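PDB 5C2V: hydrazine synthase alpha subunit from Candidatus Kuenenia stuttgartiensis, which condenses hydroxylamine, made at the gamma subunit, with ammonia to give hydrazine, carrying two c-type hemes within the hydrazine synthase complex. Local coordinates for residues 6-9 with 13-16; 116-121 with 164-169; 173-178 with 182-187; 436-441 with 568-573; 464-469 with 636-641. All coordinates share one frame; numbering follows the deposited sequence.

Contact 1. Residues 6-9 with 13-16; sequences GGPV and ALWT
Gly7 and Leu14 meet backbone to backbone, the CA of Gly7 lying 3.9 Å from the N of Leu14. The carbonyl carbon before that N belongs to this contact as well: the C of Ala13 stands 4.2 Å from the CA of Gly7. Because Gly7 carries no side chain, its main chain approaches the Ala13–Leu14 peptide directly. No hydrogen bond joins the two segments, so main-chain polar atoms cannot account for their pairing.

A second group of contacts involves side-chain carbons against carbonyl oxygens. The O of Gly6 lies 3.7 Å from the CB of Leu14, while the CD of Pro8 is 4.0 Å from the O of Ala13. Both are van der Waals distances.

Residues 6-9 and 13-16 form two limbs of an irregular loop near the N terminus, ahead of helix 18-25. Neither limb is a strand, and only three residues separate them. Glu24 of that helix accepts a hydrogen bond from the N of Ala13 through its OE2, which ties the loop back to the helix it precedes.

The apolar contribution is small. With CG anti to its own N (chi1 -164°), Leu14 brings its CD1 to the CD corner of the Pro8 ring, a loose touch at 4.4 Å.

Other subunits complete the packing. Glu16 of the gamma subunit lies against Pro8, and His276 of the beta subunit packs on Leu14, placing the loop where the three kinds of chain come together.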
# COMPACT_ATOMS: atom_id res chain seq x y z
N GLY D 6 12.24 -37.87 -16.68
CA GLY D 6 12.19 -38.67 -17.88
C GLY D 6 11.66 -40.06 -17.59
O GLY D 6 11.67 -40.50 -16.44
N GLY D 7 11.20 -40.75 -18.63
CA GLY D 7 10.67 -42.09 -18.47
C GLY D 7 11.59 -43.18 -18.97
O GLY D 7 12.64 -42.90 -19.55
N PRO D 8 11.20 -44.45 -18.77
CA PRO D 8 11.94 -45.61 -19.25
C PRO D 8 11.91 -45.71 -20.78
O PRO D 8 12.87 -46.18 -21.39
CB PRO D 8 11.21 -46.79 -18.61
CG PRO D 8 9.83 -46.29 -18.38
CD PRO D 8 9.98 -44.84 -18.03
N VAL D 9 10.81 -45.27 -21.37
CA VAL D 9 10.66 -45.25 -22.82
C VAL D 9 10.27 -43.84 -23.26
O VAL D 9 9.56 -43.14 -22.54
CB VAL D 9 9.59 -46.26 -23.30
CG1 VAL D 9 9.60 -46.38 -24.82
CG2 VAL D 9 9.80 -47.62 -22.65
N ALA D 13 6.17 -42.20 -18.94
CA ALA D 13 6.61 -41.54 -17.72
C ALA D 13 6.98 -42.52 -16.61
O ALA D 13 6.47 -43.64 -16.56
CB ALA D 13 5.54 -40.57 -17.23
N LEU D 14 7.86 -42.08 -15.71
CA LEU D 14 8.26 -42.87 -14.56
C LEU D 14 7.17 -42.81 -13.48
O LEU D 14 6.41 -41.84 -13.42
CB LEU D 14 9.59 -42.37 -14.00
CG LEU D 14 10.35 -43.29 -13.04
CD1 LEU D 14 10.71 -44.60 -13.73
CD2 LEU D 14 11.61 -42.61 -12.52
N TRP D 15 7.10 -43.83 -12.64
CA TRP D 15 6.06 -43.91 -11.62
C TRP D 15 6.27 -42.90 -10.50
O TRP D 15 5.37 -42.69 -9.68
CB TRP D 15 5.98 -45.33 -11.05
CG TRP D 15 7.25 -45.83 -10.45
CD1 TRP D 15 8.21 -46.59 -11.06
CD2 TRP D 15 7.71 -45.63 -9.10
NE1 TRP D 15 9.23 -46.86 -10.19
CE2 TRP D 15 8.95 -46.29 -8.98
CE3 TRP D 15 7.20 -44.96 -7.99
CZ2 TRP D 15 9.68 -46.29 -7.79
CZ3 TRP D 15 7.92 -44.96 -6.81
CH2 TRP D 15 9.15 -45.62 -6.72
N THR D 16 7.44 -42.29 -10.46
CA THR D 16 7.73 -41.26 -9.46
C THR D 16 7.22 -39.89 -9.90
O THR D 16 7.09 -38.98 -9.08
CB THR D 16 9.24 -41.15 -9.18
OG1 THR D 16 9.93 -40.86 -10.40
CG2 THR D 16 9.77 -42.44 -8.60

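Contact 2. Residues 116-121 with 164-169; sequences RQMTDL and GMIIFS
The main chains of Met118 and Ile166 keep well apart, their CA atoms 9.1 Å from each other, and the CA atoms of Thr119 and Phe168 are 10.2 Å apart. Such spacing is that of layers facing each other through side chains, not of paired strands. Residues 116-121 begin on the outermost strand, 116-117, of one four-stranded antiparallel sheet and run on into a loop; 164-169 belong to a long strand of the next sheet in sequence, consistent with packing between blades of the six-bladed beta-propeller.

Two apolar pairs bridge the gap. The CE of Met118 meets the CD1 of Ile166 at 4.1 Å, the side chains crossing at roughly a right angle. Bends at chi2 and chi3 curl the methionine, and the same CE lies over the centre of the Arg116 guanidinium. Leu190, on the strand beside 164-169, packs against Met118, Thr119 and Ile166.

Thr119 and Phe168 reach toward each other from opposite directions. The hydroxyl of Thr119 is engaged elsewhere, its OG1 hydrogen-bonding with the N of Ile105 and with Gln104, while the methyl serves the contact: CG2 approaches the ring of Phe168 obliquely, 3.9 Å from CZ and 4.0 Å from CE1.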
# COMPACT_ATOMS: atom_id res chain seq x y z
N ARG D 116 -22.90 -43.45 3.06
CA ARG D 116 -22.29 -43.60 4.37
C ARG D 116 -21.96 -42.24 5.00
O ARG D 116 -21.54 -41.31 4.31
CB ARG D 116 -21.02 -44.45 4.28
CG ARG D 116 -20.34 -44.72 5.62
CD ARG D 116 -18.97 -45.35 5.44
NE ARG D 116 -18.27 -45.46 6.72
CZ ARG D 116 -16.98 -45.78 6.84
NH1 ARG D 116 -16.25 -46.03 5.76
NH2 ARG D 116 -16.43 -45.86 8.05
N GLN D 117 -22.15 -42.13 6.32
CA GLN D 117 -21.92 -40.88 7.04
C GLN D 117 -20.54 -40.84 7.70
O GLN D 117 -20.26 -41.63 8.61
CB GLN D 117 -23.00 -40.67 8.09
CG GLN D 117 -22.88 -39.35 8.84
CD GLN D 117 -23.94 -39.19 9.91
OE1 GLN D 117 -24.91 -39.95 9.96
NE2 GLN D 117 -23.76 -38.21 10.78
N MET D 118 -19.69 -39.93 7.25
CA MET D 118 -18.33 -39.81 7.75
C MET D 118 -18.17 -39.02 9.05
O MET D 118 -17.41 -39.42 9.94
CB MET D 118 -17.44 -39.19 6.67
CG MET D 118 -17.48 -39.96 5.37
SD MET D 118 -17.38 -41.73 5.67
CE MET D 118 -15.65 -41.89 6.11
N THR D 119 -18.88 -37.90 9.18
CA THR D 119 -18.67 -37.00 10.32
C THR D 119 -19.93 -36.71 11.13
O THR D 119 -20.97 -36.37 10.57
CB THR D 119 -18.08 -35.65 9.87
OG1 THR D 119 -18.87 -35.11 8.81
CG2 THR D 119 -16.65 -35.82 9.39
N ASP D 120 -19.85 -36.89 12.44
CA ASP D 120 -20.90 -36.46 13.36
C ASP D 120 -20.60 -35.12 14.05
O ASP D 120 -21.33 -34.72 14.95
CB ASP D 120 -21.17 -37.53 14.42
CG ASP D 120 -22.62 -37.51 14.89
OD1 ASP D 120 -23.48 -37.05 14.12
OD2 ASP D 120 -22.89 -37.95 16.03
N LEU D 121 -19.54 -34.44 13.61
CA LEU D 121 -18.98 -33.29 14.33
C LEU D 121 -20.01 -32.24 14.73
O LEU D 121 -20.99 -32.01 14.01
CB LEU D 121 -17.91 -32.60 13.46
CG LEU D 121 -17.27 -31.32 14.02
CD1 LEU D 121 -16.37 -31.62 15.21
CD2 LEU D 121 -16.52 -30.53 12.95
N GLY D 164 -8.10 -45.25 2.47
CA GLY D 164 -7.39 -43.99 2.54
C GLY D 164 -7.81 -43.15 3.72
O GLY D 164 -8.43 -43.63 4.66
N MET D 165 -7.45 -41.88 3.66
CA MET D 165 -7.80 -40.90 4.67
C MET D 165 -8.62 -39.81 4.01
O MET D 165 -8.58 -39.65 2.79
CB MET D 165 -6.55 -40.32 5.33
CG MET D 165 -5.63 -41.35 5.95
SD MET D 165 -6.25 -41.96 7.53
CE MET D 165 -6.19 -40.46 8.51
N ILE D 166 -9.38 -39.06 4.80
CA ILE D 166 -10.14 -37.94 4.26
C ILE D 166 -9.73 -36.63 4.92
O ILE D 166 -9.93 -36.44 6.12
CB ILE D 166 -11.65 -38.14 4.42
CG1 ILE D 166 -12.13 -39.29 3.53
CG2 ILE D 166 -12.40 -36.87 4.06
CD1 ILE D 166 -13.63 -39.49 3.54
N ILE D 167 -9.17 -35.73 4.13
CA ILE D 167 -8.80 -34.41 4.62
C ILE D 167 -9.91 -33.42 4.31
O ILE D 167 -10.24 -33.20 3.15
CB ILE D 167 -7.48 -33.91 4.00
CG1 ILE D 167 -6.42 -35.01 4.03
CG2 ILE D 167 -6.99 -32.65 4.71
CD1 ILE D 167 -6.05 -35.48 5.41
N PHE D 168 -10.49 -32.82 5.34
CA PHE D 168 -11.59 -31.88 5.10
C PHE D 168 -11.46 -30.62 5.94
O PHE D 168 -10.66 -30.56 6.87
CB PHE D 168 -12.94 -32.55 5.37
CG PHE D 168 -13.23 -32.79 6.83
CD1 PHE D 168 -12.76 -33.92 7.47
CD2 PHE D 168 -13.99 -31.88 7.55
CE1 PHE D 168 -13.04 -34.15 8.80
CE2 PHE D 168 -14.26 -32.10 8.89
CZ PHE D 168 -13.79 -33.23 9.52
N SER D 169 -12.24 -29.60 5.59
CA SER D 169 -12.27 -28.37 6.37
C SER D 169 -13.47 -28.38 7.30
O SER D 169 -14.57 -28.78 6.90
CB SER D 169 -12.31 -27.15 5.46
OG SER D 169 -12.38 -25.95 6.22

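Contact 3. Residues 173-178 with 182-187; sequences EGVMDE and PYAYNL
Val175 sets its two methyls against Ala184, one on the backbone N and the other on CB. CG1 sits 3.6 Å from the N of Ala184, and CG2, trans to the valine's own N, lies 4.0 Å from the CB of Ala184. The alanine CB points back toward residues 173-178, so the two small side chains close on each other.

Asp177 also turns toward the facing limb, but what meets it there is main chain: its CB is 3.3 Å from the O of Tyr183. A chi1 of 65° sets the carboxylate between the aspartate's own N and carbonyl carbon, with OD2 3.8 Å from that same tyrosine O. Tyr183 itself points its CB away, and its ring stacks on His51 instead.

The CB of Pro182 also points away, while its CA approaches the O of Val175 at 3.4 Å, a CA-H...O contact with an angle of 126° at the hydrogen. These residues form the two arms of the loop linking strands 154-171 and 186-191, antiparallel neighbours in one sheet of the propeller domain.

No hydrogen bond crosses between the arms; the carboxylate of Asp177 bonds instead to backbone N-H groups of the turn between them. Its OD1 accepts from the N of Asn181, and more weakly from that of Phe179. The contact between the arms thus rests on dispersion and one weak CA-H...O interaction.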
# COMPACT_ATOMS: atom_id res chain seq x y z
N GLU D 173 -18.86 -24.65 16.68
CA GLU D 173 -19.93 -23.66 16.79
C GLU D 173 -19.78 -22.84 18.06
O GLU D 173 -19.17 -23.29 19.03
CB GLU D 173 -21.30 -24.34 16.73
CG GLU D 173 -21.90 -24.40 15.34
CD GLU D 173 -22.94 -25.49 15.19
OE1 GLU D 173 -23.34 -26.06 16.22
OE2 GLU D 173 -23.35 -25.77 14.04
N GLY D 174 -20.35 -21.64 18.06
CA GLY D 174 -20.18 -20.72 19.17
C GLY D 174 -18.77 -20.16 19.17
O GLY D 174 -18.21 -19.86 20.23
N VAL D 175 -18.20 -20.03 17.98
CA VAL D 175 -16.81 -19.61 17.83
C VAL D 175 -16.70 -18.41 16.89
O VAL D 175 -17.46 -18.29 15.93
CB VAL D 175 -15.93 -20.78 17.32
CG1 VAL D 175 -16.34 -21.20 15.92
CG2 VAL D 175 -14.46 -20.41 17.36
N MET D 176 -15.77 -17.51 17.18
CA MET D 176 -15.54 -16.33 16.35
C MET D 176 -14.11 -16.30 15.82
O MET D 176 -13.17 -16.61 16.55
CB MET D 176 -15.82 -15.05 17.14
CG MET D 176 -17.23 -14.51 16.99
SD MET D 176 -17.54 -13.10 18.08
CE MET D 176 -19.14 -12.56 17.50
N ASP D 177 -13.95 -15.93 14.55
CA ASP D 177 -12.61 -15.74 14.00
C ASP D 177 -12.09 -14.36 14.36
O ASP D 177 -12.67 -13.66 15.19
CB ASP D 177 -12.60 -15.96 12.48
CG ASP D 177 -13.41 -14.92 11.70
OD1 ASP D 177 -13.93 -13.96 12.30
OD2 ASP D 177 -13.51 -15.07 10.47
N GLU D 178 -10.98 -13.96 13.74
CA GLU D 178 -10.35 -12.69 14.05
C GLU D 178 -11.11 -11.50 13.46
O GLU D 178 -10.88 -10.36 13.85
CB GLU D 178 -8.90 -12.71 13.55
CG GLU D 178 -8.05 -13.76 14.27
CD GLU D 178 -6.74 -14.06 13.56
OE1 GLU D 178 -6.78 -14.41 12.37
OE2 GLU D 178 -5.68 -13.94 14.20
N PRO D 182 -18.99 -15.51 12.71
CA PRO D 182 -19.35 -16.61 13.61
C PRO D 182 -18.91 -17.98 13.08
O PRO D 182 -19.70 -18.92 13.09
CB PRO D 182 -20.87 -16.52 13.67
CG PRO D 182 -21.24 -16.01 12.30
CD PRO D 182 -20.14 -15.06 11.89
N TYR D 183 -17.66 -18.07 12.63
CA TYR D 183 -17.05 -19.35 12.28
C TYR D 183 -15.53 -19.25 12.34
O TYR D 183 -14.96 -18.21 12.01
CB TYR D 183 -17.50 -19.79 10.89
CG TYR D 183 -17.37 -18.72 9.82
CD1 TYR D 183 -16.21 -18.60 9.07
CD2 TYR D 183 -18.42 -17.84 9.57
CE1 TYR D 183 -16.09 -17.62 8.10
CE2 TYR D 183 -18.30 -16.86 8.60
CZ TYR D 183 -17.14 -16.75 7.87
OH TYR D 183 -17.02 -15.78 6.90
N ALA D 184 -14.87 -20.33 12.75
CA ALA D 184 -13.43 -20.45 12.51
C ALA D 184 -13.10 -21.85 12.00
O ALA D 184 -13.17 -22.82 12.74
CB ALA D 184 -12.65 -20.14 13.78
N TYR D 185 -12.72 -21.93 10.73
CA TYR D 185 -12.40 -23.20 10.10
C TYR D 185 -10.96 -23.66 10.32
O TYR D 185 -10.06 -22.86 10.53
CB TYR D 185 -12.71 -23.14 8.60
CG TYR D 185 -14.18 -23.27 8.31
CD1 TYR D 185 -15.01 -22.16 8.32
CD2 TYR D 185 -14.75 -24.51 8.06
CE1 TYR D 185 -16.36 -22.28 8.06
CE2 TYR D 185 -16.10 -24.64 7.81
CZ TYR D 185 -16.90 -23.52 7.81
OH TYR D 185 -18.25 -23.64 7.55
N ASN D 186 -10.77 -24.98 10.25
CA ASN D 186 -9.44 -25.58 10.27
C ASN D 186 -9.45 -26.88 9.47
O ASN D 186 -10.49 -27.29 8.96
CB ASN D 186 -8.99 -25.82 11.71
CG ASN D 186 -8.29 -24.62 12.31
OD1 ASN D 186 -7.42 -24.02 11.68
ND2 ASN D 186 -8.66 -24.27 13.53
N LEU D 187 -8.29 -27.52 9.37
CA LEU D 187 -8.20 -28.77 8.61
C LEU D 187 -8.19 -29.99 9.52
O LEU D 187 -7.54 -29.99 10.57
CB LEU D 187 -6.95 -28.76 7.72
CG LEU D 187 -6.96 -27.78 6.55
CD1 LEU D 187 -5.75 -28.01 5.65
CD2 LEU D 187 -8.25 -27.90 5.75

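Contact 4. Residues 436-441 with 568-573; sequences TTLSDQ and AFKNIH
Leu438 sends its side chain toward Lys570 across a gap too wide for the backbones, whose CA atoms at these two residues are 10.3 Å apart. From CB, which points toward the facing segment but does not itself reach it, the chain continues to a CG trans to the backbone N (chi1 -179°). This extension carries both methyls up to the lysine. CD1 comes within 4.2 Å of the CE of Lys570. CD2 makes the closer approach, 3.6 Å from the same CE and 4.0 Å from NZ, and its remaining neighbour is Ile572, whose CD1 is 4.5 Å away.

The lysine thus contributes mainly the aliphatic end of its chain, bent at chi2, chi3 and chi4, and its ammonium merely passes alongside a methyl group. No hydrogen bond or salt bridge spans the two segments. Just beyond Leu438, the OG of Ser439 accepts from the N of Gln441 at 3.0 Å, an ST turn that shapes the following bend.

This patch lies near heme 1. The backbone of Leu438 hydrogen-bonds with that of Cys559, a covalent attachment point of the heme, and Asp440 OD1 bonds to ND1 of His560, a zinc ligand. Residues 436-441 belong to the loop between strands 428-433 and 461-467; residues 568-573 belong to the one between strands 553-556 and 596-599, where Asn571 and His573 bind the beta subunit.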
# COMPACT_ATOMS: atom_id res chain seq x y z
N THR D 436 18.26 -15.56 15.16
CA THR D 436 17.07 -14.75 15.40
C THR D 436 17.23 -13.33 14.87
O THR D 436 16.26 -12.58 14.75
CB THR D 436 16.72 -14.69 16.90
OG1 THR D 436 17.91 -14.46 17.67
CG2 THR D 436 16.08 -15.99 17.35
N THR D 437 18.47 -12.96 14.56
CA THR D 437 18.76 -11.62 14.05
C THR D 437 18.78 -11.60 12.52
O THR D 437 19.00 -10.56 11.91
CB THR D 437 20.11 -11.10 14.57
OG1 THR D 437 21.18 -11.78 13.90
CG2 THR D 437 20.23 -11.33 16.07
N LEU D 438 18.56 -12.76 11.92
CA LEU D 438 18.61 -12.91 10.47
C LEU D 438 17.23 -12.69 9.84
O LEU D 438 16.30 -13.44 10.10
CB LEU D 438 19.15 -14.29 10.09
CG LEU D 438 19.28 -14.61 8.60
CD1 LEU D 438 20.34 -13.73 7.95
CD2 LEU D 438 19.60 -16.08 8.40
N SER D 439 17.12 -11.65 9.02
CA SER D 439 15.83 -11.30 8.42
C SER D 439 15.98 -10.61 7.06
O SER D 439 17.02 -10.01 6.77
CB SER D 439 15.04 -10.39 9.36
OG SER D 439 13.74 -10.15 8.86
N ASP D 440 14.93 -10.69 6.25
CA ASP D 440 14.87 -9.95 4.99
C ASP D 440 14.11 -8.65 5.19
O ASP D 440 13.93 -7.86 4.26
CB ASP D 440 14.22 -10.80 3.89
CG ASP D 440 12.73 -10.99 4.09
OD1 ASP D 440 12.24 -10.85 5.23
OD2 ASP D 440 12.03 -11.28 3.09
N GLN D 441 13.65 -8.43 6.42
CA GLN D 441 12.87 -7.24 6.76
C GLN D 441 13.77 -6.08 7.16
O GLN D 441 14.78 -6.27 7.84
CB GLN D 441 11.88 -7.55 7.89
CG GLN D 441 10.78 -8.52 7.49
CD GLN D 441 9.89 -7.96 6.40
OE1 GLN D 441 9.71 -8.58 5.35
NE2 GLN D 441 9.31 -6.79 6.65
N ALA D 568 16.85 -21.01 0.04
CA ALA D 568 17.41 -22.24 0.57
C ALA D 568 17.95 -22.01 1.97
O ALA D 568 18.39 -20.91 2.30
CB ALA D 568 18.51 -22.76 -0.35
N PHE D 569 17.90 -23.05 2.80
CA PHE D 569 18.43 -22.99 4.15
C PHE D 569 19.90 -22.58 4.15
O PHE D 569 20.71 -23.14 3.41
CB PHE D 569 18.28 -24.35 4.84
CG PHE D 569 16.91 -24.58 5.43
CD1 PHE D 569 15.82 -24.82 4.62
CD2 PHE D 569 16.73 -24.57 6.81
CE1 PHE D 569 14.57 -25.03 5.16
CE2 PHE D 569 15.48 -24.78 7.35
CZ PHE D 569 14.40 -25.02 6.53
N LYS D 570 20.24 -21.59 4.96
CA LYS D 570 21.62 -21.18 5.11
C LYS D 570 22.35 -22.17 6.01
O LYS D 570 21.78 -22.64 7.00
CB LYS D 570 21.72 -19.76 5.68
CG LYS D 570 23.15 -19.28 5.90
CD LYS D 570 23.29 -17.80 5.57
CE LYS D 570 22.69 -16.92 6.65
NZ LYS D 570 23.47 -16.98 7.92
N ASN D 571 23.59 -22.49 5.67
CA ASN D 571 24.34 -23.44 6.48
C ASN D 571 24.83 -22.71 7.72
O ASN D 571 25.63 -21.78 7.63
CB ASN D 571 25.51 -24.03 5.68
CG ASN D 571 26.05 -25.30 6.30
OD1 ASN D 571 25.41 -25.91 7.16
ND2 ASN D 571 27.23 -25.71 5.86
N ILE D 572 24.35 -23.16 8.87
CA ILE D 572 24.60 -22.48 10.13
C ILE D 572 24.88 -23.49 11.22
O ILE D 572 24.12 -24.43 11.43
CB ILE D 572 23.40 -21.60 10.56
CG1 ILE D 572 23.09 -20.53 9.51
CG2 ILE D 572 23.66 -20.95 11.91
CD1 ILE D 572 21.95 -19.61 9.89
N HIS D 573 25.99 -23.29 11.92
CA HIS D 573 26.33 -24.15 13.04
C HIS D 573 25.96 -23.40 14.31
O HIS D 573 26.62 -22.44 14.70
CB HIS D 573 27.82 -24.51 13.01
CG HIS D 573 28.22 -25.55 14.01
ND1 HIS D 573 29.51 -26.00 14.13
CD2 HIS D 573 27.50 -26.22 14.94
CE1 HIS D 573 29.58 -26.91 15.08
NE2 HIS D 573 28.37 -27.06 15.59

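Contact 5. Residues 464-469 with 636-641; sequences IIQGYQ and LTLDKQ
Gln466 and Gln641 have CA atoms 9.3 Å apart, the nearest pair between a strand end and an irregular loop, so the contact is made by extended side chains. Both glutamines have CG trans to the backbone N and run straight on from there; the two side chains cross obliquely and bring their amides together.

The NE2 of Gln641 donates to the OE1 of Gln466 at 2.6 Å. The N-H...O angle of 144° shows a bent bond, and the donor is tilted from the carbonyl plane of Gln466, while the acceptor lies near the amide plane of Gln641. The two amide planes stand 73° apart, so the groups meet steeply turned and not as a coplanar pair.

The other end of the same amide takes a second bond. Tyr468 OH donates to the OE1 of Gln641 at 2.8 Å, approaching from above the carbonyl plane, 41° out of it. Seen from the tyrosine, that oxygen lies at the ring edge, in plane. Gln641 thus uses both its N-H and its C=O on residues of one strand and its continuation, which would be expected to limit rotation of the amide. A water extends the network, donating to the OH of Tyr468 at 2.7 Å and to the O of Gln641 at 3.1 Å.

The CD2 methyl of Leu638 lies loosely beside the amide oxygen, 4.2 Å from the OE1 of Gln466. Ile506 and Leu522 pack on both glutamines. The arrangement is a polar domain interface, joining the antiparallel sheet of the middle domain to the cytochrome c region just before helix 646-657.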
# COMPACT_ATOMS: atom_id res chain seq x y z
N ILE D 464 7.07 -15.83 23.87
CA ILE D 464 6.18 -16.75 23.19
C ILE D 464 4.75 -16.54 23.68
O ILE D 464 4.47 -16.66 24.88
CB ILE D 464 6.59 -18.21 23.38
CG1 ILE D 464 8.10 -18.37 23.20
CG2 ILE D 464 5.83 -19.11 22.41
CD1 ILE D 464 8.60 -19.78 23.44
N ILE D 465 3.87 -16.25 22.73
CA ILE D 465 2.50 -15.83 22.99
C ILE D 465 1.48 -16.80 22.40
O ILE D 465 1.63 -17.23 21.26
CB ILE D 465 2.25 -14.42 22.39
CG1 ILE D 465 3.15 -13.38 23.06
CG2 ILE D 465 0.78 -14.02 22.51
CD1 ILE D 465 3.09 -12.01 22.42
N GLN D 466 0.46 -17.15 23.17
CA GLN D 466 -0.61 -18.02 22.67
C GLN D 466 -1.90 -17.25 22.42
O GLN D 466 -2.44 -16.60 23.32
CB GLN D 466 -0.88 -19.16 23.65
CG GLN D 466 -2.01 -20.08 23.21
CD GLN D 466 -2.31 -21.16 24.23
OE1 GLN D 466 -1.55 -21.39 25.17
NE2 GLN D 466 -3.44 -21.84 24.05
N GLY D 467 -2.40 -17.32 21.20
CA GLY D 467 -3.66 -16.70 20.85
C GLY D 467 -4.87 -17.40 21.45
O GLY D 467 -5.03 -18.61 21.32
N TYR D 468 -5.71 -16.62 22.12
CA TYR D 468 -6.95 -17.15 22.68
C TYR D 468 -8.10 -16.92 21.71
O TYR D 468 -8.31 -15.79 21.24
CB TYR D 468 -7.27 -16.51 24.03
CG TYR D 468 -6.21 -16.70 25.09
CD1 TYR D 468 -5.36 -17.80 25.05
CD2 TYR D 468 -6.07 -15.79 26.12
CE1 TYR D 468 -4.39 -17.98 26.02
CE2 TYR D 468 -5.10 -15.96 27.09
CZ TYR D 468 -4.27 -17.05 27.04
OH TYR D 468 -3.30 -17.22 28.01
N GLN D 469 -8.84 -17.97 21.40
CA GLN D 469 -10.00 -17.86 20.54
C GLN D 469 -11.05 -16.99 21.21
O GLN D 469 -11.19 -17.00 22.43
CB GLN D 469 -10.58 -19.24 20.21
CG GLN D 469 -11.68 -19.23 19.17
CD GLN D 469 -11.19 -18.85 17.79
OE1 GLN D 469 -10.76 -19.71 17.01
NE2 GLN D 469 -11.25 -17.56 17.47
N LEU D 636 2.67 -26.04 31.02
CA LEU D 636 1.78 -26.97 30.34
C LEU D 636 0.35 -26.95 30.89
O LEU D 636 -0.52 -27.63 30.36
CB LEU D 636 2.34 -28.39 30.42
CG LEU D 636 3.66 -28.62 29.67
CD1 LEU D 636 3.93 -30.11 29.50
CD2 LEU D 636 3.65 -27.91 28.33
N THR D 637 0.11 -26.16 31.93
CA THR D 637 -1.23 -26.08 32.49
C THR D 637 -1.99 -24.89 31.92
O THR D 637 -1.65 -23.74 32.20
CB THR D 637 -1.19 -25.98 34.03
OG1 THR D 637 -0.26 -26.93 34.56
CG2 THR D 637 -2.57 -26.24 34.61
N LEU D 638 -3.01 -25.18 31.12
CA LEU D 638 -3.79 -24.14 30.44
C LEU D 638 -4.54 -23.27 31.45
O LEU D 638 -4.77 -22.08 31.21
CB LEU D 638 -4.77 -24.76 29.45
CG LEU D 638 -4.16 -25.45 28.23
CD1 LEU D 638 -5.26 -26.03 27.35
CD2 LEU D 638 -3.30 -24.48 27.44
N ASP D 639 -4.92 -23.88 32.56
CA ASP D 639 -5.62 -23.18 33.63
C ASP D 639 -4.78 -22.02 34.17
O ASP D 639 -5.28 -20.93 34.43
CB ASP D 639 -5.96 -24.16 34.76
CG ASP D 639 -7.06 -23.65 35.68
OD1 ASP D 639 -7.13 -22.43 35.92
OD2 ASP D 639 -7.84 -24.48 36.17
N LYS D 640 -3.48 -22.28 34.31
CA LYS D 640 -2.58 -21.35 34.99
C LYS D 640 -1.77 -20.44 34.06
O LYS D 640 -0.94 -19.67 34.54
CB LYS D 640 -1.63 -22.15 35.89
CG LYS D 640 -2.36 -23.23 36.68
CD LYS D 640 -1.41 -24.08 37.51
CE LYS D 640 -0.95 -23.34 38.74
NZ LYS D 640 -0.17 -24.23 39.64
N GLN D 641 -2.01 -20.52 32.76
CA GLN D 641 -1.27 -19.71 31.79
C GLN D 641 -1.52 -18.22 32.02
O GLN D 641 -2.66 -17.77 32.08
CB GLN D 641 -1.64 -20.09 30.36
CG GLN D 641 -0.67 -19.56 29.31
CD GLN D 641 -1.06 -19.94 27.90
OE1 GLN D 641 -2.20 -19.75 27.49
NE2 GLN D 641 -0.11 -20.48 27.15
O HOH W 1 -4.51 -16.13 30.20

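How the contacts relate
From the N terminus, contact 1 closes a short loop ahead of helix 18-25. Contact 2 then spans 42 residues to join successive sheets of the propeller domain, and contact 3 closes the loop that follows the strand used by contact 2. These three lie in series; contacts 2 and 3 touch where Ser169, on strand 154-171, meets Tyr185, just before the neighbouring strand 186-191. Contacts 4 and 5 come later and cross, since 464-469 falls between 436-441 and 568-573, while 636-641 lies beyond. Contact 4 ties together loops near heme 1, and contact 5 joins the middle domain to the cytochrome c region. Gln469 packs on Val175, linking contact 5 to contact 3.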